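Local coordinates for protein metallocarboxypeptidase (Trypanosoma cruzi, PDB 3DWC) that probably removes C-terminal amino acids other than proline from peptides, as a metallocarboxypeptidase of the M32 family, at residues K71-G74 / Q80-N83; P346-I351 / E388-Y393; E444-C449 / G456-K461. All coordinates share one frame; numbering follows the deposited sequence.

Contact 1 (K71-G74 / Q80-N83); sequences KSVG and QRAN. With SO4 (sulfate ion), chain T.
Val73 and Arg81 bring their CA atoms to 6.6 Å of each other where the connection between helix 60-71 and helix 78-95 doubles back on the second helix. Val73 and Gly74 form the start of a short 3-10 turn, whereas Arg81 belongs to the first turns of helix 78-95 and directs its CB toward the loop. No hydrogen bond joins the two segments. The touch is instead made by the aliphatic part of the arginine: its CD lies 3.4 Å from Val73 O and 3.8 Å from Val73 CG1, the two side chains crossing at about a right angle. A beta-branched valine suits this place because one methyl can cover the arginine stem while the backbone carbonyl beside it meets the same carbon.

With CG beside the backbone N (chi1 -65°) and a bend at chi3, the Arg81 chain turns its guanidinium past the loop to a sulfate ion that was probably picked up from the crystallisation solution. The ion's sulfur lies in the guanidinium plane, at the edge. Arg81 NE gives a nearly straight hydrogen bond to sulfate O1 (3.0 Å, 167°), and weak bonds run from NE to O2 and from NH2 to O3. Leu76, further along the connection, also touches Arg81.

Chemically, then, the arginine has two roles: its stem packs on the loop and its charged end faces an anion at the protein surface. Because CD is bonded to the cationic group, its hydrogens are probably slightly positive, which would make the approach to Val73 O mildly favourable.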
# COMPACT_ATOMS: atom_id res chain seq x y z
N LYS B 71 24.06 -3.34 32.48
CA LYS B 71 24.77 -3.62 33.71
C LYS B 71 24.33 -4.97 34.30
O LYS B 71 25.10 -5.63 34.99
CB LYS B 71 24.62 -2.48 34.72
CG LYS B 71 23.22 -2.18 35.22
CD LYS B 71 23.25 -1.11 36.34
CE LYS B 71 23.62 0.29 35.81
NZ LYS B 71 23.13 1.40 36.72
N SER B 72 23.11 -5.41 33.97
CA SER B 72 22.53 -6.65 34.52
C SER B 72 22.46 -7.78 33.46
O SER B 72 21.57 -8.63 33.47
CB SER B 72 21.12 -6.33 35.05
OG SER B 72 20.32 -5.75 34.02
N VAL B 73 23.45 -7.78 32.57
CA VAL B 73 23.39 -8.54 31.32
C VAL B 73 23.13 -10.03 31.54
O VAL B 73 22.34 -10.64 30.82
CB VAL B 73 24.69 -8.29 30.46
CG1 VAL B 73 25.37 -9.60 30.04
CG2 VAL B 73 24.37 -7.41 29.26
N GLY B 74 23.80 -10.60 32.54
CA GLY B 74 23.73 -12.03 32.80
C GLY B 74 22.39 -12.52 33.34
O GLY B 74 22.17 -13.72 33.42
N GLN B 80 18.05 -12.87 24.39
CA GLN B 80 17.72 -11.54 24.88
C GLN B 80 18.99 -10.73 24.96
O GLN B 80 19.01 -9.55 24.61
CB GLN B 80 17.06 -11.60 26.25
CG GLN B 80 15.71 -12.26 26.23
CD GLN B 80 15.10 -12.43 27.62
OE1 GLN B 80 15.81 -12.67 28.60
NE2 GLN B 80 13.78 -12.32 27.70
N ARG B 81 20.08 -11.37 25.41
CA ARG B 81 21.40 -10.72 25.41
C ARG B 81 21.81 -10.32 23.99
O ARG B 81 22.30 -9.22 23.79
CB ARG B 81 22.47 -11.62 26.05
CG ARG B 81 22.26 -11.91 27.53
CD ARG B 81 23.55 -12.37 28.21
NE ARG B 81 23.96 -13.65 27.68
CZ ARG B 81 23.57 -14.84 28.13
NH1 ARG B 81 22.75 -14.95 29.16
NH2 ARG B 81 24.01 -15.93 27.52
N ALA B 82 21.60 -11.18 23.01
CA ALA B 82 21.89 -10.82 21.60
C ALA B 82 20.98 -9.68 21.14
O ALA B 82 21.40 -8.75 20.39
CB ALA B 82 21.70 -12.00 20.68
N ASN B 83 19.72 -9.75 21.58
CA ASN B 83 18.74 -8.74 21.17
C ASN B 83 19.17 -7.41 21.75
O ASN B 83 19.14 -6.40 21.05
CB ASN B 83 17.33 -9.16 21.58
CG ASN B 83 16.24 -8.31 20.97
OD1 ASN B 83 16.31 -7.91 19.80
ND2 ASN B 83 15.20 -8.04 21.76
S SO4 T . 26.60 -14.33 25.35
O1 SO4 T . 25.55 -13.33 25.18
O2 SO4 T . 26.96 -14.50 26.76
O3 SO4 T . 26.14 -15.61 24.82
O4 SO4 T . 27.80 -13.86 24.67

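Contact 2 (P346-I351 / E388-Y393); sequences PGLIRI and EKMKSY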
# COMPACT_ATOMS: atom_id res chain seq x y z
N PRO B 346 32.79 -9.09 -21.27
CA PRO B 346 33.04 -7.89 -20.48
C PRO B 346 32.43 -6.66 -21.11
O PRO B 346 32.37 -6.56 -22.31
CB PRO B 346 34.55 -7.79 -20.48
CG PRO B 346 35.00 -9.15 -20.71
CD PRO B 346 34.04 -9.72 -21.69
N GLY B 347 31.98 -5.75 -20.27
CA GLY B 347 31.39 -4.51 -20.71
C GLY B 347 31.60 -3.42 -19.66
O GLY B 347 32.28 -3.61 -18.66
N LEU B 348 30.98 -2.28 -19.89
CA LEU B 348 31.25 -1.09 -19.11
C LEU B 348 30.30 -0.89 -17.97
O LEU B 348 30.63 -0.18 -17.02
CB LEU B 348 31.14 0.15 -20.03
CG LEU B 348 32.26 0.33 -21.05
CD1 LEU B 348 32.10 1.66 -21.86
CD2 LEU B 348 33.61 0.26 -20.36
N ILE B 349 29.12 -1.48 -18.07
CA ILE B 349 28.06 -1.23 -17.09
C ILE B 349 27.95 -2.40 -16.07
O ILE B 349 27.54 -3.48 -16.40
CB ILE B 349 26.69 -1.02 -17.79
CG1 ILE B 349 26.76 0.07 -18.91
CG2 ILE B 349 25.61 -0.67 -16.75
CD1 ILE B 349 27.24 1.41 -18.47
N ARG B 350 28.31 -2.11 -14.83
CA ARG B 350 28.11 -2.98 -13.68
C ARG B 350 26.79 -3.75 -13.61
O ARG B 350 26.81 -4.96 -13.41
CB ARG B 350 28.32 -2.21 -12.37
CG ARG B 350 28.27 -3.12 -11.12
CD ARG B 350 28.23 -2.38 -9.83
NE ARG B 350 27.09 -1.48 -9.79
CZ ARG B 350 25.88 -1.79 -9.34
NH1 ARG B 350 25.63 -3.00 -8.84
NH2 ARG B 350 24.91 -0.90 -9.40
N ILE B 351 25.63 -3.10 -13.77
CA ILE B 351 24.33 -3.85 -13.60
C ILE B 351 24.07 -4.84 -14.75
O ILE B 351 23.21 -5.73 -14.65
CB ILE B 351 23.07 -2.93 -13.42
CG1 ILE B 351 22.95 -1.92 -14.56
CG2 ILE B 351 23.13 -2.19 -12.13
CD1 ILE B 351 21.61 -1.18 -14.53
N GLU B 388 41.76 3.67 -15.49
CA GLU B 388 42.93 2.83 -15.21
C GLU B 388 42.52 1.43 -14.78
O GLU B 388 43.03 0.42 -15.27
CB GLU B 388 43.78 3.43 -14.09
CG GLU B 388 44.63 4.63 -14.50
CD GLU B 388 45.43 5.21 -13.33
OE1 GLU B 388 46.42 5.96 -13.58
OE2 GLU B 388 45.07 4.92 -12.17
N LYS B 389 41.62 1.39 -13.81
CA LYS B 389 41.13 0.16 -13.24
C LYS B 389 40.33 -0.64 -14.26
O LYS B 389 40.45 -1.85 -14.32
CB LYS B 389 40.34 0.45 -11.96
CG LYS B 389 41.29 0.85 -10.80
CD LYS B 389 40.59 1.37 -9.55
CE LYS B 389 41.59 1.70 -8.43
NZ LYS B 389 42.51 0.56 -8.07
N MET B 390 39.55 0.06 -15.08
CA MET B 390 38.69 -0.59 -16.09
C MET B 390 39.52 -1.30 -17.16
O MET B 390 39.23 -2.45 -17.51
CB MET B 390 37.72 0.42 -16.74
CG MET B 390 36.47 0.74 -15.91
SD MET B 390 35.34 -0.67 -15.59
CE MET B 390 34.87 -1.16 -17.27
N LYS B 391 40.54 -0.62 -17.66
CA LYS B 391 41.49 -1.22 -18.60
C LYS B 391 42.21 -2.38 -17.95
O LYS B 391 42.42 -3.41 -18.56
CB LYS B 391 42.56 -0.20 -19.05
CG LYS B 391 42.04 0.93 -19.94
CD LYS B 391 42.94 2.18 -19.91
CE LYS B 391 44.30 1.97 -20.58
NZ LYS B 391 45.18 3.20 -20.59
N SER B 392 42.60 -2.20 -16.69
CA SER B 392 43.43 -3.19 -16.03
C SER B 392 42.67 -4.47 -15.70
O SER B 392 43.19 -5.58 -15.88
CB SER B 392 43.99 -2.59 -14.74
OG SER B 392 44.90 -3.49 -14.17
N TYR B 393 41.47 -4.32 -15.16
CA TYR B 393 40.68 -5.44 -14.70
C TYR B 393 39.85 -6.08 -15.79
O TYR B 393 39.80 -7.30 -15.89
CB TYR B 393 39.78 -5.01 -13.54
CG TYR B 393 40.54 -4.48 -12.32
CD1 TYR B 393 41.83 -4.90 -12.03
CD2 TYR B 393 39.93 -3.60 -11.44
CE1 TYR B 393 42.51 -4.42 -10.91
CE2 TYR B 393 40.61 -3.13 -10.30
CZ TYR B 393 41.90 -3.54 -10.05
OH TYR B 393 42.58 -3.08 -8.93
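Met390 reaches from helix 382-394 to Leu348 in the loop that precedes helix 358-374, a loop-on-helix packing within the largely helical M32 carboxypeptidase fold. Its CB is directed toward the loop, and CG stands beside the backbone N (chi1 -81°). CB, CG and SD serve as the arm and make no close approach to segment 346-351. Bends about CB-CG (chi2 -63°) and CG-SD (chi3 -61°) fold the chain so that CE alone makes the contact. That terminal methyl packs 3.6 Å from Leu348 CD2, the two side chains crossing obliquely.

Methionine suits the site because an unbranched, flexible thioether can carry a methyl across from a helix whose backbone stays well back: the nearest CA atoms, those of Leu348 and Met390, are 8.0 Å apart. Leucine answers with one branch of its forked tip. Leu364 of helix 358-374 also touches Met390, while Gln408 ties the loop backbone through bonds with Leu348 O and Arg350 N. Nothing polar bonds across the contact itself; besides the leucine methyl, Met390 CE meets the carbonyl oxygen of Gly347, at 3.8 Å.

Contact 3 (E444-C449 / G456-K461); sequences EVVDDC and GKILAK. With ALA (alanine), chain P; GLY (glycine), chain O.
Val446 and Cys449 meet Ile458 through methyl and methylene groups, with no flat side chain between them. Ile458 CD1 is the shared tip, 4.0 Å from Val446 CG1 and 3.9 Å from Cys449 CB. Valine and isoleucine cross at about a right angle, and the valine methyl is brought to the meeting point with CG1 anti to the backbone N (chi1 177°). Cys449, short and apolar at CB, offers that carbon to the isoleucine tip; its SG lies 4.3 Å from Lys457 CD.

Lys457, exposed to solvent, runs extended beyond CG past the edge of the apolar patch. Its stem also borders the bound alanine, with Lys457 CG 3.6 Å from the alanine CB. The bound glycine C and alanine N stand 1.3 Å apart, consistent with a peptide-linked Gly-Ala. The amino end of this dipeptide lies at the start of helix 456-467, the glycine N being 2.8 Å from Gly456 N, and Asp454 bonds the same glycine. Gly456, without a side chain, accommodates the ligand, since a CB there would collide with it.

The axes of segments 444-449 and 456-461 approach to 9.9 Å, with their N-to-C directions 113° apart: a helix-loop-helix pair with a small apolar interface, whose second helix begins at the ligand pocket.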
# COMPACT_ATOMS: atom_id res chain seq x y z
N GLU B 444 26.18 -35.38 -6.16
CA GLU B 444 25.16 -35.96 -7.03
C GLU B 444 23.73 -35.70 -6.48
O GLU B 444 22.78 -35.43 -7.25
CB GLU B 444 25.48 -37.47 -7.22
CG GLU B 444 24.33 -38.41 -7.64
CD GLU B 444 24.71 -39.89 -7.52
OE1 GLU B 444 24.12 -40.58 -6.63
OE2 GLU B 444 25.63 -40.34 -8.28
N VAL B 445 23.58 -35.69 -5.16
CA VAL B 445 22.29 -35.35 -4.54
C VAL B 445 21.88 -33.89 -4.85
O VAL B 445 20.77 -33.63 -5.28
CB VAL B 445 22.34 -35.54 -3.02
CG1 VAL B 445 21.07 -34.96 -2.34
CG2 VAL B 445 22.61 -37.04 -2.67
N VAL B 446 22.78 -32.94 -4.63
CA VAL B 446 22.48 -31.55 -4.95
C VAL B 446 22.15 -31.44 -6.43
O VAL B 446 21.16 -30.84 -6.76
CB VAL B 446 23.62 -30.59 -4.55
CG1 VAL B 446 23.30 -29.14 -4.96
CG2 VAL B 446 23.89 -30.69 -3.05
N ASP B 447 22.98 -31.99 -7.32
CA ASP B 447 22.68 -31.93 -8.76
C ASP B 447 21.30 -32.51 -9.11
O ASP B 447 20.57 -31.93 -9.93
CB ASP B 447 23.76 -32.60 -9.58
CG ASP B 447 25.05 -31.81 -9.62
OD1 ASP B 447 25.03 -30.60 -9.28
OD2 ASP B 447 26.08 -32.41 -9.99
N ASP B 448 20.93 -33.61 -8.46
CA ASP B 448 19.62 -34.20 -8.70
C ASP B 448 18.49 -33.30 -8.25
O ASP B 448 17.51 -33.18 -8.96
CB ASP B 448 19.47 -35.57 -8.01
CG ASP B 448 20.22 -36.64 -8.69
OD1 ASP B 448 20.76 -36.34 -9.77
OD2 ASP B 448 20.28 -37.78 -8.15
N CYS B 449 18.63 -32.68 -7.06
CA CYS B 449 17.66 -31.68 -6.59
C CYS B 449 17.48 -30.54 -7.58
O CYS B 449 16.36 -30.15 -7.89
CB CYS B 449 18.09 -31.10 -5.24
SG CYS B 449 18.12 -32.30 -3.85
N GLY B 456 13.79 -28.66 -1.83
CA GLY B 456 13.53 -28.66 -0.39
C GLY B 456 14.72 -29.01 0.50
O GLY B 456 14.84 -28.47 1.60
N LYS B 457 15.58 -29.93 0.07
CA LYS B 457 16.70 -30.38 0.92
C LYS B 457 17.75 -29.25 0.98
O LYS B 457 18.44 -29.00 2.02
CB LYS B 457 17.33 -31.62 0.34
CG LYS B 457 16.64 -32.91 0.71
CD LYS B 457 17.24 -34.05 -0.06
CE LYS B 457 16.55 -35.35 0.29
NZ LYS B 457 17.40 -36.50 -0.17
N ILE B 458 17.84 -28.55 -0.14
CA ILE B 458 18.77 -27.45 -0.23
C ILE B 458 18.22 -26.31 0.62
O ILE B 458 18.94 -25.79 1.46
CB ILE B 458 19.04 -27.02 -1.68
CG1 ILE B 458 19.62 -28.18 -2.52
CG2 ILE B 458 20.08 -25.86 -1.73
CD1 ILE B 458 19.71 -27.76 -4.04
N LEU B 459 16.95 -25.96 0.43
CA LEU B 459 16.35 -24.83 1.13
C LEU B 459 16.37 -25.11 2.63
O LEU B 459 16.60 -24.19 3.40
CB LEU B 459 14.90 -24.53 0.64
CG LEU B 459 14.72 -24.26 -0.86
CD1 LEU B 459 13.26 -24.23 -1.24
CD2 LEU B 459 15.47 -22.95 -1.24
N ALA B 460 16.19 -26.37 3.04
CA ALA B 460 16.23 -26.70 4.45
C ALA B 460 17.59 -26.44 5.10
O ALA B 460 17.67 -25.95 6.22
CB ALA B 460 15.81 -28.14 4.69
N LYS B 461 18.65 -26.75 4.38
CA LYS B 461 20.02 -26.44 4.86
C LYS B 461 20.24 -24.94 5.00
O LYS B 461 20.88 -24.49 5.95
CB LYS B 461 21.08 -26.96 3.90
CG LYS B 461 21.32 -28.42 3.90
CD LYS B 461 22.10 -28.87 5.15
CE LYS B 461 22.16 -30.42 5.24
NZ LYS B 461 22.99 -30.87 6.40
N ALA P . 11.84 -31.88 -0.16
CA ALA P . 12.09 -32.42 1.20
C ALA P . 12.60 -31.36 2.18
O ALA P . 13.52 -31.60 2.96
CB ALA P . 13.08 -33.60 1.12
N GLY O . 11.58 -30.13 -2.69
CA GLY O . 10.57 -30.97 -1.99
C GLY O . 10.77 -31.15 -0.49
O GLY O . 10.00 -30.61 0.32

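How the contacts relate
The three contacts follow one another along the chain without interleaving, and none touches another. Contacts 1 and 2 are the most widely separated, with centres 47 Å apart on opposite sides of the chain's centre. Contact 3 lies 37 Å from contact 1 and 35 Å from contact 2, centre to centre; its nearest atoms come within about 19 Å and 23 Å of them. None includes the cobalt ligands His267, His271 and Glu298. Contacts 1 and 3 both border bound groups, a sulfate and the glycine and alanine respectively, whereas contact 2 is protein packing alone. Only contact 3 contains a residue of the glycine pocket, Gly456.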